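Local coordinates for putative exported protein (Peptoclostridium difficile, PDB 5TTA) that is of unknown function but is probably exported from the cell, and carries a domain consistent with an immunoglobulin-like E-set fold, at residues 44-49 with 206-211; 59-64 with 185-190; 74-79 with 131-136. One frame throughout, in Å; residues are numbered along the deposited sequence. Where two conformers were deposited one is given.

Contact 1 (44-49 with 206-211); sequences NNSKIQ and IISCVK
Ser46 turns its OG into the slot between its own backbone N and carbonyl carbon (chi1 56°), while Ser208 sets its OG beside its backbone N (chi1 -47°), and the two hydroxyls meet with OG of Ser46 3.0 Å from OG of Ser208. The same Ser46 OG also lies 3.0 Å from the carbonyl O of Ile206, and Tyr247 OH adds a hydrogen bond to it from near the chain's end. Strands 41-50 and 205-215 belong to different sheets, and the axes of their short segments pass 6.2 Å apart at 142°, with no direct backbone hydrogen bond between the segments. A water links the main chains, donating to Ser46 O at 2.7 Å and accepting from Ile206 N at 3.0 Å. It joins them where the carbonyl oxygens of Ser46 and Ile206, both acceptors, cannot bond to each other. Beside the serines the contact is apolar. CG2 of Ile206 lies 3.5 Å from Ser46 OG, and the CD1 methyls of Ile48 and Ile206 touch at 3.9 Å, the two side chains crossing at about a right angle. Ile206 also touches Asn60 and Cys79, and Ile48 touches Leu190. The contact therefore bridges an outer strand of the three-stranded sheet to the facing sheet through hydroxyls, one water and a pair of isoleucines. Several polar partners around Ser46 OG would satisfy a buried hydroxyl, and the bridging water gives Ser46 O a donor and Ile206 N an acceptor.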
ATOM      1  N   ASN A  44      -1.660  21.287  23.385  1.00 18.73           N
ATOM      2  CA  ASN A  44      -1.827  22.690  23.751  1.00 21.18           C
ATOM      3  C   ASN A  44      -3.285  23.078  23.907  1.00 19.94           C
ATOM      4  O   ASN A  44      -3.600  23.951  24.731  1.00 21.99           O
ATOM      5  CB  ASN A  44      -1.165  23.588  22.697  1.00 22.48           C
ATOM      6  CG  ASN A  44       0.305  23.299  22.565  1.00 30.86           C
ATOM      7  OD1 ASN A  44       1.065  23.510  23.512  1.00 29.91           O
ATOM      8  ND2 ASN A  44       0.712  22.771  21.413  1.00 22.30           N
ATOM      9  N   ASN A  45      -4.175  22.441  23.146  0.50 20.35           N
ATOM     10  CA  ASN A  45      -5.582  22.815  23.098  0.50 24.60           C
ATOM     11  C   ASN A  45      -6.355  21.849  22.210  0.50 21.96           C
ATOM     12  O   ASN A  45      -5.777  21.241  21.303  0.50 19.92           O
ATOM     13  CB  ASN A  45      -5.734  24.245  22.573  0.50 30.71           C
ATOM     14  CG  ASN A  45      -6.965  24.937  23.103  0.50 34.21           C
ATOM     15  OD1 ASN A  45      -7.694  24.391  23.931  0.50 34.06           O
ATOM     16  ND2 ASN A  45      -7.199  26.157  22.637  0.50 34.38           N
ATOM     17  N   SER A  46      -7.657  21.692  22.461  1.00 21.21           N
ATOM     18  CA  SER A  46      -8.539  20.998  21.527  1.00 22.21           C
ATOM     19  C   SER A  46      -9.856  21.751  21.560  1.00 25.71           C
ATOM     20  O   SER A  46     -10.412  21.969  22.640  1.00 24.03           O
ATOM     21  CB  SER A  46      -8.723  19.510  21.875  1.00 24.00           C
ATOM     22  OG  SER A  46      -9.187  19.346  23.191  1.00 22.42           O
ATOM     23  N   LYS A  47     -10.310  22.207  20.394  1.00 20.60           N
ATOM     24  CA  LYS A  47     -11.329  23.241  20.289  1.00 25.97           C
ATOM     25  C   LYS A  47     -12.078  23.030  18.980  1.00 20.52           C
ATOM     26  O   LYS A  47     -11.495  22.600  17.996  1.00 22.88           O
ATOM     27  CB  LYS A  47     -10.712  24.650  20.266  1.00 35.55           C
ATOM     28  CG  LYS A  47     -10.597  25.366  21.594  1.00 50.30           C
ATOM     29  CD  LYS A  47     -10.024  26.784  21.412  1.00 61.38           C
ATOM     30  CE  LYS A  47     -10.963  27.694  20.626  1.00 67.65           C
ATOM     31  NZ  LYS A  47     -12.254  27.950  21.339  1.00 70.81           N
ATOM     32  N   ILE A  48     -13.347  23.360  18.963  1.00 24.49           N
ATOM     33  CA  ILE A  48     -14.114  23.376  17.714  1.00 19.93           C
ATOM     34  C   ILE A  48     -13.741  24.644  16.988  1.00 22.35           C
ATOM     35  O   ILE A  48     -13.763  25.729  17.584  1.00 24.13           O
ATOM     36  CB  ILE A  48     -15.628  23.366  17.979  1.00 25.89           C
ATOM     37  CG1 ILE A  48     -16.005  22.241  18.922  1.00 30.43           C
ATOM     38  CG2 ILE A  48     -16.412  23.328  16.648  1.00 23.44           C
ATOM     39  CD1 ILE A  48     -16.579  21.049  18.245  1.00 37.67           C
ATOM     40  N   GLN A  49     -13.375  24.504  15.714  1.00 22.42           N
ATOM     41  CA  GLN A  49     -13.166  25.625  14.819  1.00 29.52           C
ATOM     42  C   GLN A  49     -13.945  25.373  13.532  1.00 29.93           C
ATOM     43  O   GLN A  49     -14.176  24.222  13.141  1.00 22.13           O
ATOM     44  CB  GLN A  49     -11.674  25.816  14.534  1.00 26.02           C
ATOM     45  CG  GLN A  49     -10.872  25.963  15.839  1.00 37.83           C
ATOM     46  CD  GLN A  49      -9.399  26.331  15.656  1.00 49.56           C
ATOM     47  OE1 GLN A  49      -8.916  26.526  14.534  1.00 51.01           O
ATOM     48  NE2 GLN A  49      -8.673  26.417  16.778  1.00 51.56           N
ATOM     49  N   ILE A 206     -14.022  20.334  24.502  1.00 16.83           N
ATOM     50  CA  ILE A 206     -13.398  19.057  24.206  1.00 18.73           C
ATOM     51  C   ILE A 206     -12.160  18.978  25.077  1.00 24.32           C
ATOM     52  O   ILE A 206     -11.362  19.920  25.100  1.00 19.84           O
ATOM     53  CB  ILE A 206     -13.056  18.945  22.712  1.00 17.57           C
ATOM     54  CG1 ILE A 206     -14.364  18.946  21.905  1.00 22.09           C
ATOM     55  CG2 ILE A 206     -12.204  17.715  22.438  1.00 15.97           C
ATOM     56  CD1 ILE A 206     -14.131  19.002  20.467  1.00 25.09           C
ATOM     57  N   ILE A 207     -12.029  17.907  25.852  1.00 19.80           N
ATOM     58  CA  ILE A 207     -10.803  17.701  26.614  1.00 17.02           C
ATOM     59  C   ILE A 207     -10.185  16.418  26.106  1.00 16.61           C
ATOM     60  O   ILE A 207     -10.907  15.491  25.730  1.00 20.97           O
ATOM     61  CB  ILE A 207     -11.065  17.661  28.141  1.00 20.93           C
ATOM     62  CG1 ILE A 207     -12.016  16.522  28.491  1.00 19.16           C
ATOM     63  CG2 ILE A 207     -11.693  19.000  28.604  1.00 23.15           C
ATOM     64  CD1 ILE A 207     -12.156  16.302  30.044  1.00 31.90           C
ATOM     65  N   SER A 208      -8.849  16.380  26.055  1.00 17.82           N
ATOM     66  CA  SER A 208      -8.129  15.294  25.413  1.00 16.39           C
ATOM     67  C   SER A 208      -6.981  14.786  26.276  1.00 20.09           C
ATOM     68  O   SER A 208      -6.540  15.439  27.239  1.00 24.74           O
ATOM     69  CB  SER A 208      -7.597  15.717  24.043  1.00 21.27           C
ATOM     70  OG  SER A 208      -8.630  16.376  23.308  1.00 30.24           O
ATOM     71  N   CYS A 209      -6.522  13.582  25.932  1.00 19.40           N
ATOM     72  CA  CYS A 209      -5.388  12.978  26.628  1.00 20.95           C
ATOM     73  C   CYS A 209      -4.674  12.056  25.655  1.00 18.54           C
ATOM     74  O   CYS A 209      -5.325  11.253  24.975  1.00 21.80           O
ATOM     75  CB  CYS A 209      -5.851  12.195  27.870  1.00 29.08           C
ATOM     76  SG  CYS A 209      -4.526  11.490  28.909  1.00 27.08           S
ATOM     77  N   VAL A 210      -3.346  12.179  25.605  1.00 16.97           N
ATOM     78  CA  VAL A 210      -2.513  11.260  24.838  1.00 14.24           C
ATOM     79  C   VAL A 210      -2.555   9.897  25.503  1.00 24.05           C
ATOM     80  O   VAL A 210      -2.299   9.784  26.707  1.00 21.71           O
ATOM     81  CB  VAL A 210      -1.072  11.767  24.767  1.00 19.29           C
ATOM     82  CG1 VAL A 210      -0.193  10.745  24.040  1.00 24.98           C
ATOM     83  CG2 VAL A 210      -1.009  13.149  24.078  1.00 26.47           C
ATOM     84  N   LYS A 211      -2.884   8.868  24.726  1.00 18.22           N
ATOM     85  CA  LYS A 211      -2.910   7.495  25.220  1.00 20.34           C
ATOM     86  C   LYS A 211      -1.555   6.836  25.012  1.00 19.04           C
ATOM     87  O   LYS A 211      -0.992   6.251  25.938  1.00 21.18           O
ATOM     88  CB  LYS A 211      -4.039   6.719  24.525  1.00 21.16           C
ATOM     89  CG  LYS A 211      -4.183   5.229  24.899  1.00 18.84           C
ATOM     90  CD  LYS A 211      -5.455   4.662  24.241  1.00 24.95           C
ATOM     91  CE  LYS A 211      -5.718   3.190  24.613  1.00 29.73           C
ATOM     92  NZ  LYS A 211      -4.862   2.257  23.832  1.00 34.79           N
TER
HETATM   93  O   HOH W   1     -12.639  22.924  23.767  1.00 31.49           O

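Contact 2 (59-64 with 185-190); sequences SNVISL and NDAFLL
The Phe188 ring meets strand 58-66 at its edge, where Asn60 O lies near the ring plane, 3.6 Å from CD1. CD1 of Ile62 approaches the ring obliquely, 3.6 Å from CE1, and Tyr134 of the facing sheet stacks on it. Two smaller flat groups are covered by methyls: Val61 CG1 sits over a face of the Asn185 amide, 3.6 Å from CG, and Leu64 CD1 lies over the Asp186 carboxylate, 3.4 Å from OD2. A chi1 of -73° places the Asp186 carboxylate beside its backbone N, and its OD2 is hydrogen-bonded to Tyr75 OH while OD1 takes Gln184 NE2. The backbones form an antiparallel ladder. Asn60 and Phe188 form one hydrogen-bonded pair, with Asn60 N to Phe188 O at 2.7 Å. Ile62 and Asp186 form the next, with straighter bonds, Ile62 N reaching Asp186 O at 168°. Between them Val61 and Ala187 make a non-hydrogen-bonded pair on the outer face, the CG2 and CB methyls 4.0 Å apart. The ladder joins the middle strand of the three-stranded sheet to strand 183-189. One face carries Asn60, Ile62, Asp186 and Phe188 toward the second sheet. With a hydrogen-bond donor at each of its oxygens, the Asp186 carboxylate would be held in place and is likely to stay charged.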
ATOM      1  N   SER A  59     -14.709  21.487  12.833  1.00 18.00           N
ATOM      2  CA  SER A  59     -13.716  20.453  13.109  1.00 18.96           C
ATOM      3  C   SER A  59     -13.252  20.542  14.558  1.00 19.48           C
ATOM      4  O   SER A  59     -13.125  21.627  15.127  1.00 22.76           O
ATOM      5  CB  SER A  59     -12.453  20.562  12.225  1.00 21.54           C
ATOM      6  OG  SER A  59     -12.700  20.320  10.845  1.00 23.59           O
ATOM      7  N   ASN A  60     -12.928  19.381  15.118  1.00 14.23           N
ATOM      8  CA  ASN A  60     -12.190  19.307  16.383  1.00 14.49           C
ATOM      9  C   ASN A  60     -10.717  19.528  16.051  1.00 13.69           C
ATOM     10  O   ASN A  60     -10.089  18.670  15.420  1.00 19.84           O
ATOM     11  CB  ASN A  60     -12.467  17.931  16.994  1.00 18.10           C
ATOM     12  CG  ASN A  60     -11.633  17.623  18.232  1.00 16.09           C
ATOM     13  OD1 ASN A  60     -11.507  16.455  18.622  1.00 20.67           O
ATOM     14  ND2 ASN A  60     -11.094  18.624  18.837  1.00 15.88           N
ATOM     15  N   VAL A  61     -10.165  20.678  16.416  1.00 17.73           N
ATOM     16  CA  VAL A  61      -8.784  21.008  16.070  1.00 20.65           C
ATOM     17  C   VAL A  61      -7.920  20.822  17.312  1.00 15.34           C
ATOM     18  O   VAL A  61      -8.086  21.531  18.313  1.00 19.60           O
ATOM     19  CB  VAL A  61      -8.665  22.430  15.515  1.00 22.79           C
ATOM     20  CG1 VAL A  61      -7.179  22.741  15.172  1.00 23.79           C
ATOM     21  CG2 VAL A  61      -9.571  22.572  14.246  1.00 17.37           C
ATOM     22  N   ILE A  62      -7.012  19.852  17.249  1.00 17.12           N
ATOM     23  CA  ILE A  62      -6.101  19.522  18.352  1.00 17.69           C
ATOM     24  C   ILE A  62      -4.741  20.131  18.039  1.00 16.46           C
ATOM     25  O   ILE A  62      -4.102  19.761  17.041  1.00 20.77           O
ATOM     26  CB  ILE A  62      -5.999  18.002  18.547  1.00 16.20           C
ATOM     27  CG1 ILE A  62      -7.415  17.424  18.643  1.00 21.80           C
ATOM     28  CG2 ILE A  62      -5.155  17.693  19.807  1.00 18.29           C
ATOM     29  CD1 ILE A  62      -7.489  15.914  18.687  1.00 27.03           C
ATOM     30  N   SER A  63      -4.307  21.073  18.878  1.00 15.49           N
ATOM     31  CA  SER A  63      -3.017  21.731  18.692  1.00 19.81           C
ATOM     32  C   SER A  63      -1.966  20.948  19.469  1.00 23.89           C
ATOM     33  O   SER A  63      -2.078  20.790  20.694  1.00 21.36           O
ATOM     34  CB  SER A  63      -3.089  23.187  19.134  1.00 22.91           C
ATOM     35  OG  SER A  63      -1.786  23.739  19.201  1.00 30.10           O
ATOM     36  N   LEU A  64      -0.990  20.407  18.747  1.00 19.51           N
ATOM     37  CA  LEU A  64       0.035  19.517  19.274  1.00 24.49           C
ATOM     38  C   LEU A  64       1.429  20.128  19.160  1.00 26.03           C
ATOM     39  O   LEU A  64       1.729  20.918  18.242  1.00 19.93           O
ATOM     40  CB  LEU A  64       0.032  18.182  18.512  1.00 26.97           C
ATOM     41  CG  LEU A  64      -1.268  17.388  18.455  1.00 28.94           C
ATOM     42  CD1 LEU A  64      -1.143  16.268  17.422  1.00 26.54           C
ATOM     43  CD2 LEU A  64      -1.555  16.813  19.831  1.00 27.69           C
ATOM     44  N   ASN A 185      -1.447  21.639  14.026  1.00 23.24           N
ATOM     45  CA  ASN A 185      -2.854  21.318  14.267  1.00 21.56           C
ATOM     46  C   ASN A 185      -3.232  20.053  13.509  1.00 28.78           C
ATOM     47  O   ASN A 185      -3.006  19.952  12.290  1.00 20.94           O
ATOM     48  CB  ASN A 185      -3.776  22.452  13.799  1.00 25.39           C
ATOM     49  CG  ASN A 185      -3.727  23.662  14.697  1.00 27.57           C
ATOM     50  OD1 ASN A 185      -3.589  23.551  15.916  1.00 21.17           O
ATOM     51  ND2 ASN A 185      -3.814  24.837  14.096  1.00 24.35           N
ATOM     52  N   ASP A 186      -3.841  19.105  14.217  1.00 19.01           N
ATOM     53  CA  ASP A 186      -4.458  17.940  13.600  1.00 26.51           C
ATOM     54  C   ASP A 186      -5.965  18.079  13.757  1.00 28.13           C
ATOM     55  O   ASP A 186      -6.469  18.127  14.888  1.00 21.81           O
ATOM     56  CB  ASP A 186      -3.932  16.651  14.231  1.00 25.13           C
ATOM     57  CG  ASP A 186      -2.489  16.342  13.808  1.00 34.64           C
ATOM     58  OD1 ASP A 186      -1.907  17.149  13.047  1.00 28.09           O
ATOM     59  OD2 ASP A 186      -1.939  15.297  14.235  1.00 33.35           O
ATOM     60  N   ALA A 187      -6.675  18.167  12.626  1.00 19.71           N
ATOM     61  CA  ALA A 187      -8.081  18.565  12.601  1.00 23.58           C
ATOM     62  C   ALA A 187      -8.966  17.411  12.154  1.00 20.66           C
ATOM     63  O   ALA A 187      -8.624  16.677  11.220  1.00 19.80           O
ATOM     64  CB  ALA A 187      -8.309  19.761  11.674  1.00 27.86           C
ATOM     65  N   PHE A 188     -10.110  17.258  12.822  1.00 20.10           N
ATOM     66  CA  PHE A 188     -11.042  16.172  12.537  1.00 24.00           C
ATOM     67  C   PHE A 188     -12.459  16.722  12.459  1.00 14.20           C
ATOM     68  O   PHE A 188     -12.966  17.272  13.440  1.00 18.83           O
ATOM     69  CB  PHE A 188     -10.946  15.094  13.614  1.00 23.19           C
ATOM     70  CG  PHE A 188      -9.538  14.699  13.933  1.00 18.69           C
ATOM     71  CD1 PHE A 188      -8.822  15.379  14.916  1.00 19.37           C
ATOM     72  CD2 PHE A 188      -8.926  13.661  13.243  1.00 19.73           C
ATOM     73  CE1 PHE A 188      -7.530  15.021  15.230  1.00 18.52           C
ATOM     74  CE2 PHE A 188      -7.612  13.300  13.544  1.00 25.72           C
ATOM     75  CZ  PHE A 188      -6.929  13.968  14.553  1.00 19.51           C
ATOM     76  N   LEU A 189     -13.101  16.547  11.294  1.00 21.43           N
ATOM     77  CA  LEU A 189     -14.473  17.022  11.101  1.00 18.71           C
ATOM     78  C   LEU A 189     -15.385  16.488  12.208  1.00 12.19           C
ATOM     79  O   LEU A 189     -15.288  15.320  12.604  1.00 16.44           O
ATOM     80  CB  LEU A 189     -14.986  16.602   9.706  1.00 18.49           C
ATOM     81  CG  LEU A 189     -14.354  17.413   8.556  1.00 18.84           C
ATOM     82  CD1 LEU A 189     -14.720  16.848   7.147  1.00 19.64           C
ATOM     83  CD2 LEU A 189     -14.844  18.842   8.682  1.00 21.18           C
ATOM     84  N   LEU A 190     -16.264  17.358  12.726  1.00 13.29           N
ATOM     85  CA  LEU A 190     -17.132  17.012  13.881  1.00 15.78           C
ATOM     86  C   LEU A 190     -18.553  17.534  13.611  1.00 18.85           C
ATOM     87  O   LEU A 190     -18.986  18.561  14.139  1.00 20.24           O
ATOM     88  CB  LEU A 190     -16.539  17.560  15.179  1.00 13.68           C
ATOM     89  CG  LEU A 190     -17.151  16.988  16.469  1.00 16.80           C
ATOM     90  CD1 LEU A 190     -16.679  15.552  16.569  1.00 19.70           C
ATOM     91  CD2 LEU A 190     -16.681  17.760  17.660  1.00 24.85           C
TER

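Contact 3 (74-79 with 131-136); sequences DYEITC and SHTYRK
An antiparallel ladder of the five-stranded sheet pairs strand 72-82 with strand 131-135, in a sandwich consistent with an E-set domain. Ile77 and Tyr134 form a hydrogen-bonded pair, Tyr134 N lying 2.7 Å from Ile77 O, and Cys79 with His132 makes another, both its bonds in the carbonyl planes. Between them, in a non-hydrogen-bonded pair, OG1 of Thr78 and OG1 of Thr133 share a hydrogen bond of 2.7 Å, and Tyr226 OH also binds Thr78 OG1. Near the end of the pairing, CB of Lys136 stands over the centre of the Tyr75 ring at 3.5 Å, a CH-pi contact, while Ile77 CD1 covers the opposite face nearer the rim. A chi1 of 60° swings that ring over between its backbone N and carbonyl carbon, leaving Tyr134 O at its edge. CD2 of His132 lies 3.4 Å above the Tyr134 ring, on the side away from Phe188, and SG of Cys79 meets the ring edge, 3.5 Å from CE2. Asp74 OD2 receives a weak, bent bond from NH1 of Arg135 at 3.0 Å, a salt bridge with the two planes 64° apart. Glu76 runs alongside Arg135 but pairs with Lys211. Ile77, Cys79, Tyr134 and His132 lie on one face of the sheet; Glu76, Thr78, Thr133 and Arg135 on the other. The bent Asp74–Arg135 bridge would be a modest addition to the backbone bonds.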
ATOM      1  N   ASP A  74       3.365   7.781  15.001  1.00 20.93           N
ATOM      2  CA  ASP A  74       1.964   7.459  15.240  1.00 21.53           C
ATOM      3  C   ASP A  74       1.582   7.912  16.646  1.00 19.66           C
ATOM      4  O   ASP A  74       2.436   8.139  17.500  1.00 17.79           O
ATOM      5  CB  ASP A  74       1.691   5.942  15.039  1.00 28.19           C
ATOM      6  CG  ASP A  74       0.197   5.612  14.827  1.00 34.09           C
ATOM      7  OD1 ASP A  74      -0.649   6.526  14.682  1.00 27.15           O
ATOM      8  OD2 ASP A  74      -0.138   4.412  14.811  1.00 39.73           O
ATOM      9  N   TYR A  75       0.290   8.115  16.864  1.00 18.27           N
ATOM     10  CA  TYR A  75      -0.187   8.453  18.200  1.00 18.85           C
ATOM     11  C   TYR A  75      -1.594   7.912  18.360  1.00 19.29           C
ATOM     12  O   TYR A  75      -2.254   7.546  17.389  1.00 19.93           O
ATOM     13  CB  TYR A  75      -0.141   9.978  18.490  1.00 15.66           C
ATOM     14  CG  TYR A  75      -0.968  10.855  17.552  1.00 25.61           C
ATOM     15  CD1 TYR A  75      -2.361  10.714  17.464  1.00 30.95           C
ATOM     16  CD2 TYR A  75      -0.368  11.861  16.809  1.00 23.25           C
ATOM     17  CE1 TYR A  75      -3.118  11.514  16.620  1.00 25.35           C
ATOM     18  CE2 TYR A  75      -1.110  12.673  15.977  1.00 26.34           C
ATOM     19  CZ  TYR A  75      -2.482  12.501  15.886  1.00 30.60           C
ATOM     20  OH  TYR A  75      -3.211  13.321  15.041  1.00 24.45           O
ATOM     21  N   GLU A  76      -2.037   7.844  19.608  1.00 19.45           N
ATOM     22  CA  GLU A  76      -3.441   7.630  19.940  1.00 17.74           C
ATOM     23  C   GLU A  76      -3.828   8.716  20.929  1.00 20.91           C
ATOM     24  O   GLU A  76      -3.178   8.871  21.970  1.00 18.71           O
ATOM     25  CB  GLU A  76      -3.692   6.234  20.523  1.00 22.24           C
ATOM     26  CG  GLU A  76      -3.309   5.135  19.544  1.00 24.70           C
ATOM     27  CD  GLU A  76      -3.556   3.726  20.066  1.00 39.97           C
ATOM     28  OE1 GLU A  76      -3.274   2.769  19.305  1.00 47.24           O
ATOM     29  OE2 GLU A  76      -4.028   3.570  21.217  1.00 39.04           O
ATOM     30  N   ILE A  77      -4.873   9.470  20.600  1.00 14.45           N
ATOM     31  CA  ILE A  77      -5.308  10.591  21.423  1.00 13.03           C
ATOM     32  C   ILE A  77      -6.803  10.456  21.649  1.00 15.04           C
ATOM     33  O   ILE A  77      -7.571  10.365  20.680  1.00 20.03           O
ATOM     34  CB  ILE A  77      -4.981  11.947  20.771  1.00 15.79           C
ATOM     35  CG1 ILE A  77      -3.468  12.165  20.758  1.00 22.91           C
ATOM     36  CG2 ILE A  77      -5.672  13.063  21.525  1.00 14.15           C
ATOM     37  CD1 ILE A  77      -3.058  13.485  20.062  1.00 32.84           C
ATOM     38  N   THR A  78      -7.222  10.422  22.924  1.00 14.48           N
ATOM     39  CA  THR A  78      -8.630  10.211  23.239  1.00 17.78           C
ATOM     40  C   THR A  78      -9.260  11.546  23.603  1.00 17.96           C
ATOM     41  O   THR A  78      -8.678  12.325  24.361  1.00 21.21           O
ATOM     42  CB  THR A  78      -8.813   9.213  24.389  1.00 17.03           C
ATOM     43  OG1 THR A  78      -8.323   7.929  23.989  1.00 19.07           O
ATOM     44  CG2 THR A  78     -10.301   9.076  24.765  1.00 17.95           C
ATOM     45  N   CYS A  79     -10.459  11.798  23.072  1.00 16.59           N
ATOM     46  CA  CYS A  79     -11.212  13.005  23.374  1.00 15.85           C
ATOM     47  C   CYS A  79     -12.556  12.675  24.011  1.00 14.65           C
ATOM     48  O   CYS A  79     -13.144  11.619  23.758  1.00 16.23           O
ATOM     49  CB  CYS A  79     -11.495  13.841  22.135  1.00 17.13           C
ATOM     50  SG  CYS A  79      -9.991  14.435  21.283  1.00 22.76           S
ATOM     51  N   SER A 131     -16.516   8.747  24.277  1.00 21.81           N
ATOM     52  CA  SER A 131     -15.129   8.987  23.911  1.00 21.95           C
ATOM     53  C   SER A 131     -14.833   8.588  22.468  1.00 20.41           C
ATOM     54  O   SER A 131     -15.501   7.744  21.875  1.00 20.76           O
ATOM     55  CB  SER A 131     -14.175   8.218  24.820  1.00 21.60           C
ATOM     56  OG  SER A 131     -14.313   6.832  24.571  1.00 24.61           O
ATOM     57  N   HIS A 132     -13.762   9.163  21.925  1.00 19.38           N
ATOM     58  CA  HIS A 132     -13.222   8.715  20.652  1.00 25.13           C
ATOM     59  C   HIS A 132     -11.703   8.760  20.696  1.00 20.98           C
ATOM     60  O   HIS A 132     -11.115   9.719  21.203  1.00 18.24           O
ATOM     61  CB  HIS A 132     -13.711   9.579  19.477  1.00 20.66           C
ATOM     62  CG  HIS A 132     -13.258   9.063  18.148  1.00 19.02           C
ATOM     63  ND1 HIS A 132     -13.735   7.887  17.617  1.00 21.31           N
ATOM     64  CD2 HIS A 132     -12.374   9.555  17.242  1.00 20.03           C
ATOM     65  CE1 HIS A 132     -13.178   7.680  16.434  1.00 28.12           C
ATOM     66  NE2 HIS A 132     -12.340   8.673  16.188  1.00 23.01           N
ATOM     67  N   THR A 133     -11.059   7.744  20.134  1.00 17.03           N
ATOM     68  CA  THR A 133      -9.606   7.731  20.095  1.00 18.55           C
ATOM     69  C   THR A 133      -9.170   7.980  18.663  1.00 16.82           C
ATOM     70  O   THR A 133      -9.380   7.125  17.796  1.00 20.76           O
ATOM     71  CB  THR A 133      -9.036   6.424  20.639  1.00 23.07           C
ATOM     72  OG1 THR A 133      -9.337   6.345  22.041  1.00 24.27           O
ATOM     73  CG2 THR A 133      -7.520   6.404  20.470  1.00 22.17           C
ATOM     74  N   TYR A 134      -8.556   9.138  18.442  1.00 16.82           N
ATOM     75  CA  TYR A 134      -7.970   9.479  17.152  1.00 18.70           C
ATOM     76  C   TYR A 134      -6.584   8.847  17.009  1.00 21.61           C
ATOM     77  O   TYR A 134      -5.778   8.844  17.949  1.00 21.66           O
ATOM     78  CB  TYR A 134      -7.878  10.996  17.024  1.00 16.49           C
ATOM     79  CG  TYR A 134      -9.191  11.718  17.010  1.00 15.42           C
ATOM     80  CD1 TYR A 134      -9.956  11.798  15.817  1.00 19.45           C
ATOM     81  CD2 TYR A 134      -9.685  12.358  18.162  1.00 18.52           C
ATOM     82  CE1 TYR A 134     -11.175  12.479  15.792  1.00 16.61           C
ATOM     83  CE2 TYR A 134     -10.906  13.044  18.149  1.00 17.58           C
ATOM     84  CZ  TYR A 134     -11.643  13.103  16.937  1.00 18.39           C
ATOM     85  OH  TYR A 134     -12.838  13.783  16.887  1.00 18.72           O
ATOM     86  N   ARG A 135      -6.296   8.315  15.820  1.00 18.97           N
ATOM     87  CA  ARG A 135      -5.006   7.695  15.537  1.00 20.39           C
ATOM     88  C   ARG A 135      -4.369   8.394  14.343  1.00 31.60           C
ATOM     89  O   ARG A 135      -5.054   8.670  13.349  1.00 31.01           O
ATOM     90  CB  ARG A 135      -5.202   6.196  15.300  1.00 25.60           C
ATOM     91  CG  ARG A 135      -3.936   5.387  15.301  1.00 45.66           C
ATOM     92  CD  ARG A 135      -4.240   3.896  15.446  1.00 58.29           C
ATOM     93  NE  ARG A 135      -4.548   3.286  14.159  1.00 69.46           N
ATOM     94  CZ  ARG A 135      -3.640   2.723  13.368  1.00 76.58           C
ATOM     95  NH1 ARG A 135      -2.364   2.689  13.736  1.00 76.30           N
ATOM     96  NH2 ARG A 135      -4.008   2.196  12.209  1.00 78.73           N
ATOM     97  N   LYS A 136      -3.078   8.727  14.458  1.00 27.23           N
ATOM     98  CA  LYS A 136      -2.403   9.462  13.383  1.00 25.60           C
ATOM     99  C   LYS A 136      -2.383   8.657  12.090  1.00 25.01           C
ATOM    100  O   LYS A 136      -2.704   9.180  11.017  1.00 30.47           O
ATOM    101  CB  LYS A 136      -0.974   9.847  13.794  1.00 23.94           C
ATOM    102  CG  LYS A 136      -0.194  10.723  12.750  1.00 22.26           C
ATOM    103  CD  LYS A 136       1.262  10.873  13.177  1.00 25.51           C
ATOM    104  CE  LYS A 136       2.081  11.936  12.408  1.00 29.67           C
ATOM    105  NZ  LYS A 136       1.756  12.030  10.959  1.00 33.30           N
TER

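Overall arrangement
Contacts 2 and 3 are ladders within a sheet, whereas contact 1 crosses between the two sheets they belong to. Contact 1 shares the three-stranded sheet with contact 2 and the five-stranded sheet with contact 3, and both ladders are nested in the chain loop it closes. It is a small buried contact, held by hydroxyls, a water and isoleucines. Contacts 2 and 3 are partly buried, contact 3 lying nearest the chain centre and contact 2 alone including exposed residues. Both are two-faced: their inward side chains meet between the sheets. Their other faces differ, contact 2 offering valine, alanine, serine and an amide, contact 3 threonines and charges.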